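Local coordinates for prepilin-like protein (Thermus thermophilus, PDB 6QVF) that is a competence-associated type IV pilin-like protein that probably takes part in binding DNA at the pilus tip during natural transformation, at residues B[23-26]-B[27-30]; B[146-149]-B[150-153]. One frame throughout, in Å; residues are numbered along the deposited sequence.

From the N terminus, the chain first runs out as helix 2-30, and contact 1 lies in its last two turns, where residues 23-26 are bonded to 27-30 one turn on; it closes no loop. A small three-stranded sheet, helix 59-66 and the four-stranded antiparallel sheet on which helix 2-30 rests follow. Contact 2 comes after strand 131-139: residues 146-149 double back against 150-153, closing a tight turn within the loop bounded by the Cys140-Cys155 disulfide. The contacts are in series, neither nested nor crossed. The centres of contact 1 and contact 2 are about 21 Å apart and their nearest atoms about 9 Å, so the end of the helix and the surface turn do not touch.

Contact 1: residues B[23-26]-B[27-30]; sequences ERRS and AEVL
The guanidinium of Arg25 and the carboxylate of Glu28 lie alongside each other, their planes turned 36° apart, with Glu28 OE2 approaching the guanidinium obliquely. The salt bridge runs from Arg25 NH1 to Glu28 OE2 at 3.3 Å. Both side chains leave the helix in the same direction and both bend at chi2 (-62° in Arg25, -123° in Glu28), which brings their ends together across one turn. The guanidinium has other partners: its NH2 forms a second salt bridge with Glu95, and Trp104 adds a cation-pi contact. Glu95 also takes Arg24 NH2, so the charge of Arg25 is probably balanced by two acids, one of them shared.

The backbone carries the i to i+4 bonds of the alpha helix. Ala27 N reaches Glu23 O at 2.9 Å, while Glu28 N to Arg24 O, at 3.2 Å, and Val29 N to Arg25 O, at 3.3 Å, are longer. Leu30 N to Ser26 O, at 3.2 Å, is the most bent of the four. Glu28 CG closes to 3.2 Å from Arg24 O, so the stem of the acid lies against the carbonyl of the preceding turn. Likewise Val29 CG2 sits 3.5 Å from Arg25 O.

Ser26 OG turns back to bond Leu22 O, which satisfies a buried hydroxyl within the helix itself. Ser26 and Val29 pack on strands 117-125 and 131-139, and helix 59-66 is met by Val29 (Phe60) and Glu28 (Tyr63). This is an i to i+3 salt bridge on an alpha helix packed against an antiparallel sheet, the architecture of a type IV pilin.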
ATOM      1  N   GLU B  23       7.263  -7.046  -6.520  1.00 15.45           N
ATOM      2  CA  GLU B  23       8.206  -8.042  -5.945  1.00 18.63           C
ATOM      3  C   GLU B  23       9.634  -7.658  -6.342  1.00 17.69           C
ATOM      4  O   GLU B  23      10.565  -7.686  -5.496  1.00 18.17           O
ATOM      5  CB  GLU B  23       7.868  -9.441  -6.477  1.00 19.79           C
ATOM      6  CG  GLU B  23       6.671 -10.097  -5.818  1.00 29.70           C
ATOM      7  CD  GLU B  23       6.191 -11.420  -6.402  1.00 37.17           C
ATOM      8  OE1 GLU B  23       6.480 -11.727  -7.606  1.00 36.23           O
ATOM      9  OE2 GLU B  23       5.537 -12.148  -5.627  1.00 42.34           O
ATOM     10  N   ARG B  24       9.840  -7.294  -7.600  1.00 16.10           N
ATOM     11  CA  ARG B  24      11.206  -7.041  -8.071  1.00 18.71           C
ATOM     12  C   ARG B  24      11.756  -5.773  -7.414  1.00 18.79           C
ATOM     13  O   ARG B  24      12.908  -5.765  -6.947  1.00 17.52           O
ATOM     14  CB  ARG B  24      11.279  -6.941  -9.583  1.00 23.67           C
ATOM     15  CG  ARG B  24      11.433  -8.317 -10.221  1.00 30.42           C
ATOM     16  CD  ARG B  24      11.910  -8.271 -11.653  1.00 37.14           C
ATOM     17  NE  ARG B  24      10.977  -7.518 -12.476  1.00 36.93           N
ATOM     18  CZ  ARG B  24       9.892  -8.034 -13.006  1.00 34.25           C
ATOM     19  NH1 ARG B  24       9.656  -9.337 -12.879  1.00 42.72           N
ATOM     20  NH2 ARG B  24       9.039  -7.234 -13.618  1.00 35.37           N
ATOM     21  N   ARG B  25      10.935  -4.718  -7.322  1.00 16.50           N
ATOM     22  CA  ARG B  25      11.427  -3.478  -6.735  1.00 16.76           C
ATOM     23  C   ARG B  25      11.591  -3.600  -5.213  1.00 17.24           C
ATOM     24  O   ARG B  25      12.556  -3.071  -4.641  1.00 16.01           O
ATOM     25  CB  ARG B  25      10.524  -2.307  -7.136  1.00 16.86           C
ATOM     26  CG  ARG B  25      10.494  -2.122  -8.641  1.00 19.35           C
ATOM     27  CD  ARG B  25      11.844  -1.784  -9.250  1.00 20.82           C
ATOM     28  NE  ARG B  25      11.882  -1.812 -10.700  1.00 27.32           N
ATOM     29  CZ  ARG B  25      12.969  -1.547 -11.438  1.00 30.93           C
ATOM     30  NH1 ARG B  25      14.139  -1.246 -10.870  1.00 28.59           N
ATOM     31  NH2 ARG B  25      12.858  -1.549 -12.765  1.00 29.24           N
ATOM     32  N   SER B  26      10.718  -4.349  -4.528  1.00 15.39           N
ATOM     33  CA  SER B  26      10.864  -4.557  -3.070  1.00 15.34           C
ATOM     34  C   SER B  26      12.119  -5.375  -2.777  1.00 15.79           C
ATOM     35  O   SER B  26      12.814  -5.115  -1.809  1.00 16.84           O
ATOM     36  CB  SER B  26       9.652  -5.271  -2.478  1.00 16.39           C
ATOM     37  OG  SER B  26       8.495  -4.478  -2.653  1.00 17.19           O
ATOM     38  N   ALA B  27      12.412  -6.362  -3.627  1.00 15.78           N
ATOM     39  CA  ALA B  27      13.635  -7.165  -3.440  1.00 16.20           C
ATOM     40  C   ALA B  27      14.890  -6.295  -3.549  1.00 15.88           C
ATOM     41  O   ALA B  27      15.874  -6.529  -2.851  1.00 18.69           O
ATOM     42  CB  ALA B  27      13.689  -8.312  -4.423  1.00 19.67           C
ATOM     43  N   GLU B  28      14.882  -5.306  -4.417  1.00 16.25           N
ATOM     44  CA  GLU B  28      15.994  -4.361  -4.548  1.00 17.60           C
ATOM     45  C   GLU B  28      16.216  -3.591  -3.247  1.00 17.53           C
ATOM     46  O   GLU B  28      17.327  -3.417  -2.813  1.00 17.88           O
ATOM     47  CB  GLU B  28      15.739  -3.391  -5.682  1.00 20.99           C
ATOM     48  CG  GLU B  28      15.669  -4.139  -6.999  1.00 28.12           C
ATOM     49  CD  GLU B  28      16.647  -3.657  -8.020  1.00 43.11           C
ATOM     50  OE1 GLU B  28      17.850  -3.925  -7.794  1.00 55.30           O
ATOM     51  OE2 GLU B  28      16.206  -3.000  -9.007  1.00 53.42           O
ATOM     52  N   VAL B  29      15.141  -3.150  -2.607  1.00 15.22           N
ATOM     53  CA  VAL B  29      15.234  -2.416  -1.366  1.00 15.53           C
ATOM     54  C   VAL B  29      15.853  -3.304  -0.271  1.00 14.55           C
ATOM     55  O   VAL B  29      16.576  -2.789   0.593  1.00 16.28           O
ATOM     56  CB  VAL B  29      13.853  -1.891  -0.956  1.00 17.15           C
ATOM     57  CG1 VAL B  29      13.876  -1.297   0.442  1.00 18.42           C
ATOM     58  CG2 VAL B  29      13.345  -0.887  -1.963  1.00 16.54           C
ATOM     59  N   LEU B  30      15.536  -4.616  -0.285  1.00 16.25           N
ATOM     60  CA  LEU B  30      15.948  -5.546   0.755  1.00 15.53           C
ATOM     61  C   LEU B  30      17.294  -6.205   0.459  1.00 16.02           C
ATOM     62  O   LEU B  30      17.773  -6.977   1.304  1.00 18.72           O
ATOM     63  CB  LEU B  30      14.851  -6.603   0.976  1.00 16.76           C
ATOM     64  CG  LEU B  30      13.639  -6.049   1.726  1.00 18.56           C
ATOM     65  CD1 LEU B  30      12.397  -6.885   1.522  1.00 22.79           C
ATOM     66  CD2 LEU B  30      13.950  -5.926   3.204  1.00 22.58           C
TER

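Contact 2: residues B[146-149]-B[150-153]; sequences SPTQ and DQPA
A type I beta turn reverses the chain at Gln149 and Asp150, its two central residues, with Thr148 and Gln151 as its first and fourth residues. Gln151 N is bonded to Thr148 O at 3.1 Å, the donor standing well above the carbonyl plane. The return bond, from Thr148 N to Gln151 O, is shorter at 2.9 Å and nearly straight (172° at the hydrogen), although it too comes from above the carbonyl plane.

On the side chains, Thr148 OG1 donates to Asp150 OD1 over 3.1 Å and meets the carboxylate from above its plane. The chi1 values of 64° in Thr148 and 49° in Asp150 place each group between its own backbone N and carbonyl carbon, where hydroxyl and acid can meet over the turn. Thr148 OG1 also lies 3.3 Å from Gln151 CB.

Flanking the turn, Pro147 CB lies 3.4 Å from Pro152 O, with Pro147 CA in a CA-H...O contact to Gln151 O. The Pro147 ring also rests on Pro154 and Cys155, and Gln151 reaches Ala44 and Pro45 of strand 44-45. The result is a proline-flanked surface turn in the C-terminal disulfide-bounded loop, a position like that of the D-region of type IV pilins.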
ATOM      1  N   SER B 146      18.602  -9.110  11.134  1.00 22.98           N
ATOM      2  CA  SER B 146      17.826  -8.106  11.821  1.00 24.51           C
ATOM      3  C   SER B 146      18.750  -7.178  12.600  1.00 22.51           C
ATOM      4  O   SER B 146      19.660  -7.646  13.275  1.00 24.19           O
ATOM      5  CB  SER B 146      16.824  -8.749  12.752  1.00 31.84           C
ATOM      6  OG  SER B 146      16.051  -9.733  12.087  1.00 35.15           O
ATOM      7  N   PRO B 147      18.553  -5.846  12.519  1.00 21.00           N
ATOM      8  CA  PRO B 147      19.215  -4.908  13.432  1.00 20.53           C
ATOM      9  C   PRO B 147      18.970  -5.266  14.902  1.00 23.60           C
ATOM     10  O   PRO B 147      17.942  -5.825  15.256  1.00 25.42           O
ATOM     11  CB  PRO B 147      18.581  -3.547  13.141  1.00 24.19           C
ATOM     12  CG  PRO B 147      17.930  -3.717  11.807  1.00 26.35           C
ATOM     13  CD  PRO B 147      17.662  -5.172  11.566  1.00 22.34           C
ATOM     14  N   THR B 148      19.952  -4.908  15.737  1.00 25.41           N
ATOM     15  CA  THR B 148      19.883  -5.098  17.148  1.00 26.18           C
ATOM     16  C   THR B 148      20.259  -3.785  17.842  1.00 27.12           C
ATOM     17  O   THR B 148      20.760  -2.847  17.216  1.00 27.46           O
ATOM     18  CB  THR B 148      20.799  -6.254  17.566  1.00 30.77           C
ATOM     19  OG1 THR B 148      22.153  -5.901  17.280  1.00 29.78           O
ATOM     20  CG2 THR B 148      20.492  -7.555  16.857  1.00 32.00           C
ATOM     21  N   GLN B 149      20.090  -3.769  19.156  1.00 33.18           N
ATOM     22  CA  GLN B 149      20.487  -2.622  19.951  1.00 41.03           C
ATOM     23  C   GLN B 149      21.978  -2.319  19.761  1.00 35.91           C
ATOM     24  O   GLN B 149      22.362  -1.158  19.557  1.00 41.45           O
ATOM     25  CB  GLN B 149      20.176  -2.873  21.421  1.00 52.12           C
ATOM     26  CG  GLN B 149      18.858  -2.255  21.845  1.00 65.69           C
ATOM     27  CD  GLN B 149      18.892  -1.834  23.288  1.00 67.31           C
ATOM     28  OE1 GLN B 149      19.674  -2.345  24.081  1.00 77.48           O
ATOM     29  NE2 GLN B 149      18.027  -0.900  23.637  1.00 71.96           N
ATOM     30  N   ASP B 150      22.812  -3.361  19.818  1.00 31.35           N
ATOM     31  CA  ASP B 150      24.266  -3.160  19.771  1.00 37.73           C
ATOM     32  C   ASP B 150      24.729  -3.010  18.316  1.00 35.00           C
ATOM     33  O   ASP B 150      25.876  -2.676  18.031  1.00 34.81           O
ATOM     34  CB  ASP B 150      25.015  -4.293  20.468  1.00 42.77           C
ATOM     35  CG  ASP B 150      24.560  -5.659  20.027  1.00 54.51           C
ATOM     36  OD1 ASP B 150      24.799  -5.964  18.861  1.00 46.19           O
ATOM     37  OD2 ASP B 150      23.952  -6.384  20.857  1.00 71.73           O
ATOM     38  N   GLN B 151      23.799  -3.169  17.374  1.00 28.62           N
ATOM     39  CA  GLN B 151      24.136  -3.149  15.959  1.00 29.37           C
ATOM     40  C   GLN B 151      22.915  -2.678  15.149  1.00 26.21           C
ATOM     41  O   GLN B 151      22.198  -3.469  14.534  1.00 24.71           O
ATOM     42  CB  GLN B 151      24.574  -4.552  15.562  1.00 34.18           C
ATOM     43  CG  GLN B 151      24.767  -4.734  14.074  1.00 43.14           C
ATOM     44  CD  GLN B 151      25.906  -3.891  13.620  1.00 45.62           C
ATOM     45  OE1 GLN B 151      25.728  -2.808  13.036  1.00 53.77           O
ATOM     46  NE2 GLN B 151      27.078  -4.411  13.950  1.00 41.96           N
ATOM     47  N   PRO B 152      22.611  -1.364  15.170  1.00 25.19           N
ATOM     48  CA  PRO B 152      21.353  -0.858  14.616  1.00 24.76           C
ATOM     49  C   PRO B 152      21.249  -0.762  13.085  1.00 22.49           C
ATOM     50  O   PRO B 152      20.149  -0.606  12.531  1.00 20.73           O
ATOM     51  CB  PRO B 152      21.270   0.541  15.229  1.00 29.94           C
ATOM     52  CG  PRO B 152      22.712   0.942  15.475  1.00 32.59           C
ATOM     53  CD  PRO B 152      23.415  -0.336  15.851  1.00 30.37           C
ATOM     54  N   ALA B 153      22.379  -0.827  12.386  1.00 22.09           N
ATOM     55  CA  ALA B 153      22.386  -0.666  10.969  1.00 21.80           C
ATOM     56  C   ALA B 153      21.471  -1.709  10.324  1.00 20.47           C
ATOM     57  O   ALA B 153      21.496  -2.889  10.684  1.00 20.84           O
ATOM     58  CB  ALA B 153      23.767  -0.798  10.424  1.00 23.58           C
TER